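Local coordinates for monosaccharide ABC transporter substrate-binding protein, CUT2 family (Acidothermus cellulolyticus, PDB 4RU1) that binds myo-inositol in its interdomain cleft and, as a carbohydrate-binding protein of an ABC-type transporter, probably hands it on for uptake, at residues V156-R161 / I204-P209; D33-I38 / T229-T234; T128-A133 / T282-V287; L176-N179 / S185-T188; T139-K144 / L245-D250. All blocks are in the same frame, centred on the assembly; numbering follows the deposited sequence.

Interaction 1: V156-R161 / I204-P209. With INS (1,2,3,4,5,6-hexahydroxy-cyclohexane), chain M.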
# COMPACT_ATOMS: atom_id res chain seq x y z
N VAL A 156 -5.80 7.80 3.91
CA VAL A 156 -5.75 7.41 5.33
C VAL A 156 -4.54 6.46 5.54
O VAL A 156 -3.94 6.39 6.66
CB VAL A 156 -7.03 6.76 5.87
CG1 VAL A 156 -8.14 7.76 5.95
CG2 VAL A 156 -7.47 5.50 5.13
N GLN A 157 -4.27 5.60 4.57
CA GLN A 157 -3.24 4.58 4.75
C GLN A 157 -1.84 5.17 4.80
O GLN A 157 -0.93 4.62 5.46
CB GLN A 157 -3.30 3.47 3.70
CG GLN A 157 -2.76 3.81 2.31
CD GLN A 157 -3.62 4.76 1.47
OE1 GLN A 157 -4.64 5.30 1.88
NE2 GLN A 157 -3.21 4.84 0.22
N LEU A 158 -1.64 6.29 4.12
CA LEU A 158 -0.39 7.01 4.14
C LEU A 158 -0.30 7.84 5.41
O LEU A 158 0.77 7.82 6.09
CB LEU A 158 -0.26 7.89 2.89
CG LEU A 158 -0.23 7.16 1.54
CD1 LEU A 158 0.00 8.15 0.41
CD2 LEU A 158 0.74 5.97 1.54
N GLU A 159 -1.37 8.55 5.76
CA GLU A 159 -1.32 9.37 6.94
C GLU A 159 -1.10 8.52 8.19
O GLU A 159 -0.41 8.90 9.09
CB GLU A 159 -2.63 10.22 7.07
CG GLU A 159 -2.78 11.18 5.92
CD GLU A 159 -1.79 12.34 5.89
OE1 GLU A 159 -1.19 12.70 6.91
OE2 GLU A 159 -1.62 12.84 4.78
N SER A 160 -1.69 7.32 8.22
CA SER A 160 -1.52 6.45 9.39
C SER A 160 -0.07 6.09 9.56
O SER A 160 0.39 5.95 10.70
CB SER A 160 -2.37 5.19 9.16
OG SER A 160 -3.74 5.49 9.27
N ARG A 161 0.64 5.82 8.46
CA ARG A 161 2.04 5.46 8.56
C ARG A 161 2.86 6.58 9.22
O ARG A 161 3.61 6.33 10.17
CB ARG A 161 2.64 5.15 7.16
CG ARG A 161 2.11 3.90 6.50
CD ARG A 161 2.72 3.66 5.12
NE ARG A 161 2.18 2.41 4.56
CZ ARG A 161 2.29 2.08 3.28
NH1 ARG A 161 2.98 2.81 2.41
NH2 ARG A 161 1.82 0.95 2.90
N ILE A 204 12.16 8.49 5.36
CA ILE A 204 11.27 7.32 5.15
C ILE A 204 10.28 7.61 4.05
O ILE A 204 9.50 8.58 4.15
CB ILE A 204 10.50 6.93 6.42
CG1 ILE A 204 11.47 6.58 7.52
CG2 ILE A 204 9.57 5.74 6.14
CD1 ILE A 204 10.80 6.22 8.83
N THR A 205 10.41 6.84 2.95
CA THR A 205 9.53 6.94 1.82
C THR A 205 8.40 5.91 1.96
O THR A 205 8.59 4.86 2.61
CB THR A 205 10.26 6.79 0.48
OG1 THR A 205 10.93 5.52 0.44
CG2 THR A 205 11.18 7.95 0.30
N LEU A 206 7.21 6.24 1.41
CA LEU A 206 5.99 5.43 1.57
C LEU A 206 5.67 4.53 0.35
O LEU A 206 4.58 3.90 0.26
CB LEU A 206 4.80 6.23 1.96
CG LEU A 206 4.99 7.10 3.18
CD1 LEU A 206 3.68 7.76 3.59
CD2 LEU A 206 5.67 6.50 4.35
N GLY A 207 6.61 4.46 -0.60
CA GLY A 207 6.56 3.53 -1.69
C GLY A 207 7.92 3.36 -2.31
O GLY A 207 8.78 4.29 -2.23
N ALA A 208 8.11 2.22 -2.93
CA ALA A 208 9.42 1.89 -3.54
C ALA A 208 9.85 2.82 -4.69
O ALA A 208 11.02 3.16 -4.79
CB ALA A 208 9.42 0.43 -3.98
N PRO A 209 8.92 3.26 -5.55
CA PRO A 209 9.32 4.22 -6.56
C PRO A 209 9.83 5.51 -5.96
O PRO A 209 10.81 6.09 -6.43
CB PRO A 209 8.07 4.40 -7.39
CG PRO A 209 7.33 3.13 -7.22
CD PRO A 209 7.56 2.76 -5.80
C1 INS M . 1.66 1.59 -1.01
C2 INS M . 2.19 2.69 -1.92
C3 INS M . 1.16 2.97 -3.01
C4 INS M . -0.23 3.23 -2.47
C5 INS M . -0.73 2.10 -1.63
C6 INS M . 0.22 1.74 -0.52
O1 INS M . 2.54 1.30 0.08
O2 INS M . 2.28 3.86 -1.10
O3 INS M . 1.64 4.14 -3.70
O4 INS M . -1.17 3.49 -3.55
O5 INS M . -2.00 2.38 -1.00
O6 INS M . -0.23 0.55 0.20

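Interaction 2: D33-I38 / T229-T234. With INS (1,2,3,4,5,6-hexahydroxy-cyclohexane), chain M.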
# COMPACT_ATOMS: atom_id res chain seq x y z
N ASP A 33 1.91 3.98 -11.09
CA ASP A 33 2.37 3.51 -9.78
C ASP A 33 2.49 1.98 -9.85
O ASP A 33 1.49 1.23 -9.81
CB ASP A 33 1.45 4.01 -8.68
CG ASP A 33 1.91 3.54 -7.29
OD1 ASP A 33 2.92 2.80 -7.25
OD2 ASP A 33 1.25 3.93 -6.28
N THR A 34 3.73 1.52 -10.00
CA THR A 34 4.02 0.16 -10.26
C THR A 34 3.70 -0.80 -9.09
O THR A 34 3.64 -2.00 -9.24
CB THR A 34 5.47 -0.06 -10.71
OG1 THR A 34 6.34 0.41 -9.71
CG2 THR A 34 5.70 0.65 -12.05
N PHE A 35 3.48 -0.24 -7.91
CA PHE A 35 3.07 -1.07 -6.77
C PHE A 35 1.88 -1.90 -7.12
O PHE A 35 1.80 -3.05 -6.77
CB PHE A 35 2.69 -0.19 -5.58
CG PHE A 35 2.02 -0.94 -4.46
CD1 PHE A 35 2.74 -1.61 -3.55
CD2 PHE A 35 0.64 -0.82 -4.29
CE1 PHE A 35 2.09 -2.24 -2.47
CE2 PHE A 35 -0.00 -1.44 -3.26
CZ PHE A 35 0.74 -2.18 -2.37
N TRP A 36 0.99 -1.34 -7.91
CA TRP A 36 -0.36 -1.90 -8.17
C TRP A 36 -0.18 -3.06 -9.19
O TRP A 36 -1.06 -3.92 -9.32
CB TRP A 36 -1.33 -0.81 -8.64
CG TRP A 36 -1.65 0.07 -7.52
CD1 TRP A 36 -0.99 1.25 -7.17
CD2 TRP A 36 -2.53 -0.23 -6.45
NE1 TRP A 36 -1.48 1.72 -5.94
CE2 TRP A 36 -2.40 0.80 -5.49
CE3 TRP A 36 -3.43 -1.29 -6.19
CZ2 TRP A 36 -3.18 0.80 -4.32
CZ3 TRP A 36 -4.17 -1.26 -5.03
CH2 TRP A 36 -4.02 -0.27 -4.11
N ASP A 37 0.92 -3.07 -9.96
CA ASP A 37 1.21 -4.25 -10.83
C ASP A 37 1.42 -5.51 -9.96
O ASP A 37 1.01 -6.59 -10.38
CB ASP A 37 2.40 -3.98 -11.76
CG ASP A 37 2.18 -2.72 -12.69
OD1 ASP A 37 1.03 -2.46 -13.11
OD2 ASP A 37 3.18 -2.03 -12.98
N ILE A 38 1.98 -5.38 -8.76
CA ILE A 38 2.16 -6.57 -7.95
C ILE A 38 0.82 -7.01 -7.38
O ILE A 38 0.52 -8.19 -7.32
CB ILE A 38 3.16 -6.30 -6.79
CG1 ILE A 38 4.46 -5.60 -7.26
CG2 ILE A 38 3.47 -7.61 -6.11
CD1 ILE A 38 5.19 -4.82 -6.15
N THR A 229 12.30 2.51 3.39
CA THR A 229 11.05 2.60 2.62
C THR A 229 10.03 1.58 3.06
O THR A 229 10.35 0.50 3.64
CB THR A 229 11.33 2.40 1.12
OG1 THR A 229 10.20 2.86 0.36
CG2 THR A 229 11.70 0.98 0.76
N PHE A 230 8.80 1.91 2.71
CA PHE A 230 7.77 0.90 2.61
C PHE A 230 7.86 0.28 1.22
O PHE A 230 8.02 1.04 0.21
CB PHE A 230 6.40 1.53 2.86
CG PHE A 230 6.13 1.91 4.27
CD1 PHE A 230 6.75 2.99 4.89
CD2 PHE A 230 5.24 1.19 5.00
CE1 PHE A 230 6.48 3.28 6.19
CE2 PHE A 230 4.99 1.45 6.31
CZ PHE A 230 5.57 2.52 6.93
N ASP A 231 7.69 -1.05 1.13
CA ASP A 231 7.49 -1.83 -0.13
C ASP A 231 8.76 -2.16 -0.86
O ASP A 231 9.81 -1.55 -0.71
CB ASP A 231 6.56 -1.07 -1.13
CG ASP A 231 5.21 -0.71 -0.56
OD1 ASP A 231 4.67 -1.43 0.31
OD2 ASP A 231 4.63 0.31 -1.01
N PHE A 232 8.60 -3.12 -1.76
CA PHE A 232 9.63 -3.50 -2.69
C PHE A 232 9.28 -3.06 -4.09
O PHE A 232 8.12 -2.99 -4.42
CB PHE A 232 9.77 -5.05 -2.71
CG PHE A 232 10.50 -5.61 -1.53
CD1 PHE A 232 9.88 -5.78 -0.31
CD2 PHE A 232 11.84 -5.85 -1.62
CE1 PHE A 232 10.58 -6.30 0.78
CE2 PHE A 232 12.58 -6.32 -0.52
CZ PHE A 232 11.94 -6.55 0.67
N ASN A 233 10.29 -2.81 -4.91
CA ASN A 233 10.21 -2.97 -6.37
C ASN A 233 11.45 -3.74 -6.82
O ASN A 233 12.19 -4.27 -5.96
CB ASN A 233 10.09 -1.60 -7.06
CG ASN A 233 11.36 -0.79 -7.01
OD1 ASN A 233 12.37 -1.19 -6.44
ND2 ASN A 233 11.28 0.41 -7.56
N THR A 234 11.68 -3.80 -8.12
CA THR A 234 12.70 -4.65 -8.65
C THR A 234 14.08 -4.21 -8.16
O THR A 234 15.02 -5.02 -8.10
CB THR A 234 12.69 -4.70 -10.20
OG1 THR A 234 12.84 -3.40 -10.77
CG2 THR A 234 11.39 -5.26 -10.70
C1 INS M . 1.66 1.59 -1.01
C2 INS M . 2.19 2.69 -1.92
C3 INS M . 1.16 2.97 -3.01
C4 INS M . -0.23 3.23 -2.47
C5 INS M . -0.73 2.10 -1.63
C6 INS M . 0.22 1.74 -0.52
O1 INS M . 2.54 1.30 0.08
O2 INS M . 2.28 3.86 -1.10
O3 INS M . 1.64 4.14 -3.70
O4 INS M . -1.17 3.49 -3.55
O5 INS M . -2.00 2.38 -1.00
O6 INS M . -0.23 0.55 0.20
O HOH W 1 9.08 0.69 -9.87

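Interaction 3: T128-A133 / T282-V287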
# COMPACT_ATOMS: atom_id res chain seq x y z
N THR A 128 -0.85 2.22 11.01
CA THR A 128 -0.45 2.80 12.30
C THR A 128 0.59 1.92 13.01
O THR A 128 1.63 2.41 13.43
CB THR A 128 -1.66 3.09 13.19
OG1 THR A 128 -2.53 4.00 12.47
CG2 THR A 128 -1.20 3.75 14.42
N VAL A 129 0.31 0.61 13.11
CA VAL A 129 1.29 -0.28 13.73
C VAL A 129 2.59 -0.30 12.95
O VAL A 129 3.70 -0.26 13.52
CB VAL A 129 0.74 -1.72 13.84
CG1 VAL A 129 1.81 -2.68 14.35
CG2 VAL A 129 -0.42 -1.71 14.79
N ALA A 130 2.53 -0.31 11.61
CA ALA A 130 3.79 -0.36 10.87
C ALA A 130 4.58 0.95 11.12
O ALA A 130 5.82 0.92 11.30
CB ALA A 130 3.56 -0.60 9.37
N GLY A 131 3.88 2.09 11.13
CA GLY A 131 4.53 3.39 11.41
C GLY A 131 5.11 3.42 12.81
O GLY A 131 6.24 3.82 13.00
N GLN A 132 4.37 2.95 13.80
CA GLN A 132 4.88 2.87 15.18
C GLN A 132 6.10 1.99 15.25
O GLN A 132 7.04 2.34 15.93
CB GLN A 132 3.78 2.31 16.12
CG GLN A 132 2.61 3.26 16.30
CD GLN A 132 1.35 2.60 16.85
OE1 GLN A 132 1.16 1.40 16.70
NE2 GLN A 132 0.51 3.35 17.56
N ALA A 133 6.08 0.87 14.54
CA ALA A 133 7.28 0.01 14.52
C ALA A 133 8.48 0.69 13.83
O ALA A 133 9.59 0.49 14.22
CB ALA A 133 6.94 -1.28 13.79
N THR A 282 -1.26 -8.90 6.30
CA THR A 282 -0.31 -9.31 5.25
C THR A 282 1.06 -8.72 5.54
O THR A 282 2.00 -8.83 4.73
CB THR A 282 -0.85 -8.87 3.84
OG1 THR A 282 -0.97 -7.43 3.91
CG2 THR A 282 -2.19 -9.46 3.56
N GLY A 283 1.15 -7.99 6.68
CA GLY A 283 2.44 -7.31 7.11
C GLY A 283 2.11 -6.64 8.41
O GLY A 283 1.00 -6.84 8.90
N PRO A 284 3.00 -5.87 8.99
CA PRO A 284 4.29 -5.50 8.40
C PRO A 284 5.34 -6.56 8.67
O PRO A 284 5.27 -7.24 9.68
CB PRO A 284 4.67 -4.23 9.14
CG PRO A 284 4.03 -4.38 10.48
CD PRO A 284 2.74 -5.14 10.22
N PHE A 285 6.36 -6.58 7.80
CA PHE A 285 7.57 -7.34 8.03
C PHE A 285 8.76 -6.55 7.50
O PHE A 285 8.75 -6.15 6.33
CB PHE A 285 7.50 -8.71 7.36
CG PHE A 285 8.74 -9.58 7.63
CD1 PHE A 285 8.97 -10.09 8.87
CD2 PHE A 285 9.62 -9.88 6.58
CE1 PHE A 285 10.11 -10.89 9.10
CE2 PHE A 285 10.71 -10.69 6.77
CZ PHE A 285 10.99 -11.16 8.04
N PHE A 286 9.78 -6.35 8.34
CA PHE A 286 11.01 -5.63 7.97
C PHE A 286 12.01 -6.49 7.30
O PHE A 286 12.45 -7.54 7.84
CB PHE A 286 11.65 -4.91 9.16
CG PHE A 286 10.86 -3.73 9.70
CD1 PHE A 286 9.71 -3.88 10.44
CD2 PHE A 286 11.33 -2.43 9.46
CE1 PHE A 286 8.97 -2.77 10.92
CE2 PHE A 286 10.69 -1.36 9.99
CZ PHE A 286 9.49 -1.53 10.68
N VAL A 287 12.41 -6.09 6.12
CA VAL A 287 13.41 -6.81 5.39
C VAL A 287 14.65 -5.93 5.39
O VAL A 287 14.60 -4.74 5.11
CB VAL A 287 12.96 -7.08 3.95
CG1 VAL A 287 14.02 -7.79 3.15
CG2 VAL A 287 11.69 -7.94 3.96

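Interaction 4: L176-N179 / S185-T188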
# COMPACT_ATOMS: atom_id res chain seq x y z
N LEU A 176 6.84 15.76 4.61
CA LEU A 176 6.94 16.44 3.34
C LEU A 176 6.02 15.76 2.32
O LEU A 176 6.17 14.54 2.05
CB LEU A 176 8.32 16.35 2.82
CG LEU A 176 8.58 16.85 1.40
CD1 LEU A 176 8.37 18.36 1.27
CD2 LEU A 176 9.97 16.54 0.92
N TYR A 177 5.12 16.52 1.73
CA TYR A 177 4.28 16.09 0.68
C TYR A 177 4.95 16.38 -0.66
O TYR A 177 5.46 17.45 -0.91
CB TYR A 177 2.88 16.77 0.72
CG TYR A 177 2.02 16.30 1.90
CD1 TYR A 177 1.31 15.09 1.88
CD2 TYR A 177 2.07 16.97 3.11
CE1 TYR A 177 0.56 14.69 2.95
CE2 TYR A 177 1.35 16.55 4.23
CZ TYR A 177 0.62 15.39 4.16
OH TYR A 177 -0.12 14.92 5.25
N VAL A 178 4.86 15.40 -1.56
CA VAL A 178 5.39 15.52 -2.94
C VAL A 178 4.36 15.00 -3.85
O VAL A 178 3.46 14.24 -3.46
CB VAL A 178 6.72 14.67 -3.07
CG1 VAL A 178 7.84 15.11 -2.13
CG2 VAL A 178 6.52 13.17 -2.90
N ASN A 179 4.47 15.39 -5.12
CA ASN A 179 3.51 14.97 -6.13
C ASN A 179 4.00 13.70 -6.77
O ASN A 179 4.81 13.78 -7.73
CB ASN A 179 3.35 16.04 -7.21
CG ASN A 179 2.34 15.65 -8.28
OD1 ASN A 179 1.75 14.59 -8.26
ND2 ASN A 179 2.19 16.54 -9.24
N SER A 185 9.86 16.26 -10.17
CA SER A 185 9.55 17.17 -9.06
C SER A 185 9.76 16.51 -7.69
O SER A 185 10.16 17.18 -6.76
CB SER A 185 8.08 17.61 -9.14
OG SER A 185 7.73 18.46 -8.10
N VAL A 186 9.42 15.24 -7.54
CA VAL A 186 9.65 14.54 -6.28
C VAL A 186 11.14 14.62 -5.92
O VAL A 186 11.58 14.98 -4.82
CB VAL A 186 9.18 13.07 -6.30
CG1 VAL A 186 9.59 12.33 -5.01
CG2 VAL A 186 7.69 12.92 -6.53
N ARG A 187 11.94 14.30 -6.89
CA ARG A 187 13.37 14.32 -6.71
C ARG A 187 13.97 15.70 -6.27
O ARG A 187 14.72 15.77 -5.30
CB ARG A 187 14.08 13.87 -7.97
CG ARG A 187 15.54 13.64 -7.80
CD ARG A 187 16.17 13.10 -9.09
NE ARG A 187 17.62 13.20 -9.13
CZ ARG A 187 18.43 12.46 -9.90
NH1 ARG A 187 17.99 11.47 -10.69
NH2 ARG A 187 19.72 12.75 -9.88
N THR A 188 13.59 16.75 -6.99
CA THR A 188 14.10 18.07 -6.63
C THR A 188 13.54 18.58 -5.31
O THR A 188 14.29 19.22 -4.58
CB THR A 188 13.83 19.06 -7.76
OG1 THR A 188 12.44 19.10 -8.04
CG2 THR A 188 14.64 18.68 -9.05
O HOH W 2 6.71 16.93 -5.88

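Interaction 5: T139-K144 / L245-D250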
# COMPACT_ATOMS: atom_id res chain seq x y z
N THR A 139 14.63 4.98 15.96
CA THR A 139 15.22 5.49 17.20
C THR A 139 16.32 4.54 17.67
O THR A 139 17.43 4.96 18.02
CB THR A 139 14.11 5.62 18.25
OG1 THR A 139 13.27 6.72 17.91
CG2 THR A 139 14.75 5.90 19.63
N SER A 140 16.04 3.25 17.58
CA SER A 140 17.03 2.22 17.93
C SER A 140 18.28 2.23 17.03
O SER A 140 19.36 1.99 17.52
CB SER A 140 16.38 0.83 17.85
OG SER A 140 15.31 0.75 18.77
N GLU A 141 18.14 2.55 15.75
CA GLU A 141 19.25 2.66 14.83
C GLU A 141 20.00 3.99 14.92
O GLU A 141 20.92 4.20 14.11
CB GLU A 141 18.75 2.49 13.41
CG GLU A 141 18.09 1.14 13.18
CD GLU A 141 17.34 0.98 11.87
OE1 GLU A 141 16.85 1.98 11.34
OE2 GLU A 141 17.21 -0.21 11.44
N GLY A 142 19.61 4.86 15.86
CA GLY A 142 20.40 6.05 16.25
C GLY A 142 20.01 7.30 15.50
O GLY A 142 20.69 8.33 15.53
N PHE A 143 18.91 7.24 14.79
CA PHE A 143 18.52 8.46 14.02
C PHE A 143 17.87 9.46 14.92
O PHE A 143 17.18 9.09 15.89
CB PHE A 143 17.58 8.02 12.85
CG PHE A 143 18.27 7.12 11.85
CD1 PHE A 143 19.26 7.65 11.04
CD2 PHE A 143 17.98 5.77 11.70
CE1 PHE A 143 19.92 6.90 10.07
CE2 PHE A 143 18.64 5.01 10.76
CZ PHE A 143 19.63 5.55 9.94
N LYS A 144 18.08 10.73 14.59
CA LYS A 144 17.62 11.86 15.41
C LYS A 144 16.56 12.76 14.76
O LYS A 144 15.98 13.54 15.46
CB LYS A 144 18.81 12.79 15.77
CG LYS A 144 20.05 12.15 16.43
CD LYS A 144 19.75 11.48 17.77
CE LYS A 144 21.00 10.75 18.31
NZ LYS A 144 20.64 9.47 18.99
N LEU A 245 19.55 1.47 1.00
CA LEU A 245 18.33 1.50 1.82
C LEU A 245 18.57 0.77 3.13
O LEU A 245 19.23 -0.33 3.11
CB LEU A 245 17.18 0.82 1.11
CG LEU A 245 16.52 1.51 -0.08
CD1 LEU A 245 15.55 0.58 -0.81
CD2 LEU A 245 15.84 2.79 0.36
N GLN A 246 18.21 1.34 4.26
CA GLN A 246 18.37 0.68 5.55
C GLN A 246 17.51 -0.57 5.69
O GLN A 246 17.95 -1.57 6.23
CB GLN A 246 18.09 1.65 6.70
CG GLN A 246 18.88 2.96 6.66
CD GLN A 246 20.35 2.68 6.62
OE1 GLN A 246 21.06 2.83 5.56
NE2 GLN A 246 20.81 2.23 7.75
N TRP A 247 16.28 -0.50 5.19
CA TRP A 247 15.33 -1.57 5.31
C TRP A 247 14.13 -1.21 4.47
O TRP A 247 14.01 -0.06 4.05
CB TRP A 247 14.94 -1.83 6.77
CG TRP A 247 14.73 -0.61 7.60
CD1 TRP A 247 15.60 -0.13 8.54
CD2 TRP A 247 13.56 0.24 7.68
NE1 TRP A 247 15.08 0.95 9.17
CE2 TRP A 247 13.83 1.24 8.64
CE3 TRP A 247 12.35 0.31 6.96
CZ2 TRP A 247 12.90 2.28 8.95
CZ3 TRP A 247 11.43 1.37 7.28
CH2 TRP A 247 11.73 2.31 8.28
N ALA A 248 13.28 -2.21 4.22
CA ALA A 248 11.99 -2.03 3.49
C ALA A 248 10.98 -2.79 4.28
O ALA A 248 11.25 -3.89 4.75
CB ALA A 248 12.06 -2.54 2.08
N ILE A 249 9.80 -2.23 4.43
CA ILE A 249 8.69 -2.86 5.09
C ILE A 249 7.80 -3.52 4.04
O ILE A 249 7.23 -2.84 3.18
CB ILE A 249 7.86 -1.88 5.92
CG1 ILE A 249 8.75 -1.21 7.01
CG2 ILE A 249 6.65 -2.54 6.48
CD1 ILE A 249 8.10 -0.04 7.72
N ASP A 250 7.65 -4.83 4.13
CA ASP A 250 6.84 -5.59 3.19
C ASP A 250 5.41 -5.75 3.73
O ASP A 250 5.24 -6.17 4.88
CB ASP A 250 7.50 -6.95 3.05
CG ASP A 250 6.94 -7.80 1.95
OD1 ASP A 250 6.07 -7.40 1.09
OD2 ASP A 250 7.40 -8.96 1.93
O HOH W 3 18.27 -2.13 9.13

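Interaction 1: V156-R161 / I204-P209
In the ligand cleft of this type I periplasmic-binding-protein fold, Arg161 and Leu158, on the opening turns of helix 156-168, meet Leu206, the residue that follows strand 202-205. The bound inositol completes the contact. Arg161 turns an edge of its guanidinium to the ligand, and both terminal nitrogens donate to one hydroxyl: NH1 to INS O1 at 2.8 Å and NH2 to INS O1 at 2.9 Å. The chain that carries the group runs straight from CG to NE (chi2 179°), bringing NH1 also to 2.9 Å from Leu206 O. That carbonyl accepts the neighbouring ligand hydroxyl, with INS O2 2.7 Å from Leu206 O. Behind the guanidinium, Glu127 forms a salt bridge with NE and so helps to fix its rotation. A methionine in place of Arg161 would probably leave INS O1 without this pair of donors and the Glu127 carboxylate without this charged mate. One turn back, Gln157 bends at chi2 (-72°) and hands NE2 to INS O5, 3.0 Å away. Below this polar layer the contact is apolar: Leu206 sends CD2 alongside the methylene end of Arg161 and CD1 toward the helix, 4.0 Å from Leu158 CB. The other end of Leu158 reaches the inositol itself, with CD2 3.7 Å from INS O2.

Interaction 2: D33-I38 / T229-T234
Phe35 and Asp231 come together from the two walls of the cleft, and following Phe35 outward explains the contact. From CB the chain sets CG opposite the backbone N (chi1 169°), and the ring reaches across toward the inositol. Past CG the ring divides. On one side CD1 lies 3.7 Å from Asp231 OD2, and CE1 passes the same carboxylate, whose plane is inclined 26° to the ring. On the other side CD2 sits over a face of the Trp36 indole, offset toward its rim, and CE2 faces the ligand, 4.0 Å from INS C5. At the tip, CZ is 3.9 Å from INS O6. The whole ring thus serves as a floor, with INS C1 above its centre.

The polar groups round this floor hold the ligand's rim. Asp231 OD2 accepts from INS O1 at 2.6 Å, and Asp33 OD2 accepts from INS O3 at the same distance. Asp33 uses its second oxygen, OD1, in a capping bond from Phe35 N, so one carboxylate ties the ligand to the turn that leads into helix 35-49. Trp36 NE1 donates in turn to INS O4, 3.0 Å away. A water joins Thr34 OG1 to Asn233 ND2, and Ile38 CD1 packs near Phe232 O. An aromatic face under the ring carbons with acids at the hydroxyls is the classic design of a sugar pocket in periplasmic binding proteins.

Interaction 3: T128-A133 / T282-V287
The Phe286 ring comes edge-on to Ala133: its CE1 lies 3.8 Å from Ala133 CB, which sits near the plane of the ring. The para atom CZ is 4.0 Å from Ala133 C, and the Ala130 carbonyl stands obliquely to the ring. Trp247 makes an edge-to-face pair with the same phenyl, so Phe286 is placed between the helix and a second aromatic side chain. With CG opposite its carbonyl carbon (chi1 -69°), the ring is directed at the helix.

One turn earlier on the helix, Ala130 receives Pro284. Pro284 CB is 3.8 Å from Ala130 CB, and Pro284 CG is 4.0 Å from Ala130 CA, so the pyrrolidine ring lies close against the helix backbone. The peptide bond between Gly283 and Pro284 is cis, which bends the chain just before the strand begins. Small alanines three residues apart allow this closeness: Ala130 CA and Pro284 CA are 5.7 Å apart. No hydrogen bond crosses between the segments, and the contact is van der Waals packing.

Pro284 and Phe286, two apart along the chain, look to the same side, toward helix 127-140, and both also touch Ile249. Phe285 and Val287 bond through their backbones to strand 248-250, the neighbour to which strand 285-287 runs antiparallel. Residues 282-287 follow strand 280-281 of the other sheet, so the contact packs one interdomain crossing against the helix that follows another, from strand 121-124.

Interaction 4: L176-N179 / S185-T188
A water bridges Asn179 and Ser185: it accepts from Asn179 N at 2.8 Å and lies 2.9 Å from Ser185 OG. It bridges the turn of a beta-alpha-beta crossover, where edge strand 172-177 gives way to helix 183-196, which then leads to strand 202-205 beyond strand 145-150. Asp182 accepts from Ser185 N through its side chain, holding the helix start in the same turn.

Beside the water the packing is apolar. Val186 puts CG1 opposite its backbone N (chi1 174°) and meets Val178 with both methyls: Val178 CG2 is 3.8 Å from Val186 CG1 and equally far from Val186 CG2. The two side chains cross at about a right angle, so the branch of one sits against the fork of the other. Just past the strand, Val178 holds CG1 opposite its carbonyl carbon (chi1 -61°), which leaves CG2 as the methyl that faces the helix. Val186 also rests on Ile210 and Leu213 of helix 208-220, so this buried valine ties its own helix to the strand end and to helix 208-220. An alanine in place of Val186 would probably open a gap between Val178 and helix 183-196 and deprive Val178 CG2 of both methyls it packs on.

One residue on, the Asn179 backbone meets Val186. This is the tightest approach between the segments, with Asn179 O only 3.2 Å from Val186 CG2.

Interaction 5: T139-K144 / L245-D250
Glu141 and Trp247 make a partly buried polar contact in the C-terminal lobe, a carboxylate taking an indole N-H, where the C-terminal end of helix 127-140 meets the approach to strand 248-250. The helix stops in a Schellman motif: Gly142 takes positive phi, and its N bonds back to Thr139 O. Just before that turn Glu141 leaves the helix axis with its chain extended beyond CG and sends its carboxylate toward the sheet.

Trp247 NE1 donates to Glu141 OE1 at 3.0 Å with an N-H...O angle of 161°. The oxygen uses its syn lone pair and lies almost exactly in the indole plane, while the carboxylate plane itself is turned 39° from the ring. The second oxygen, OE2, is engaged by Arg137 in a salt bridge, and Arg137 also makes a cation-pi contact with the Trp247 ring. One arginine therefore serves both members of the bond, and it probably keeps the carboxylate charged. OE2 takes a further bond from a water, 3.2 Å away, which donates also to Gln246 O at 3.0 Å, tying the acid to the backbone as well as to the indole.

Past the glycine, Phe143 folds back over the turn, and the Glu141 carbonyl oxygen sits over one ring face, offset toward its rim. The outer edge of the phenyl ring meets the bent chain of Gln246, whose amide stands nearly upright to the ring at 84°. The atoms that meet there are Phe143 CZ and Gln246 NE2, 4.1 Å apart.

In the fold
Interactions 1 and 2 supply eight of the twelve residues of the inositol pocket. Their centres lie 12 Å apart, strands 202-205 and 226-230 are neighbours in the sheet, and a probable hydrogen bond of 2.8 Å joins Thr205 OG1 to Thr229 OG1. Interaction 3 touches interaction 2 through Ala130 CB, 4.0 Å from Phe230 CE2, with the Ala130 side chain about 10 Å from the ligand. It shares helix 127-140 with interaction 5, and the paired strands 248-250 and 285-287 hold the two together, as in Phe285 O to Asp250 N at 2.8 Å. Interaction 4 lies at the opposite edge of the sheet, its centre 18 Å from that of interaction 2, linked to interaction 1 by Glu159 OE2 and Tyr177 OH, 2.6 Å apart.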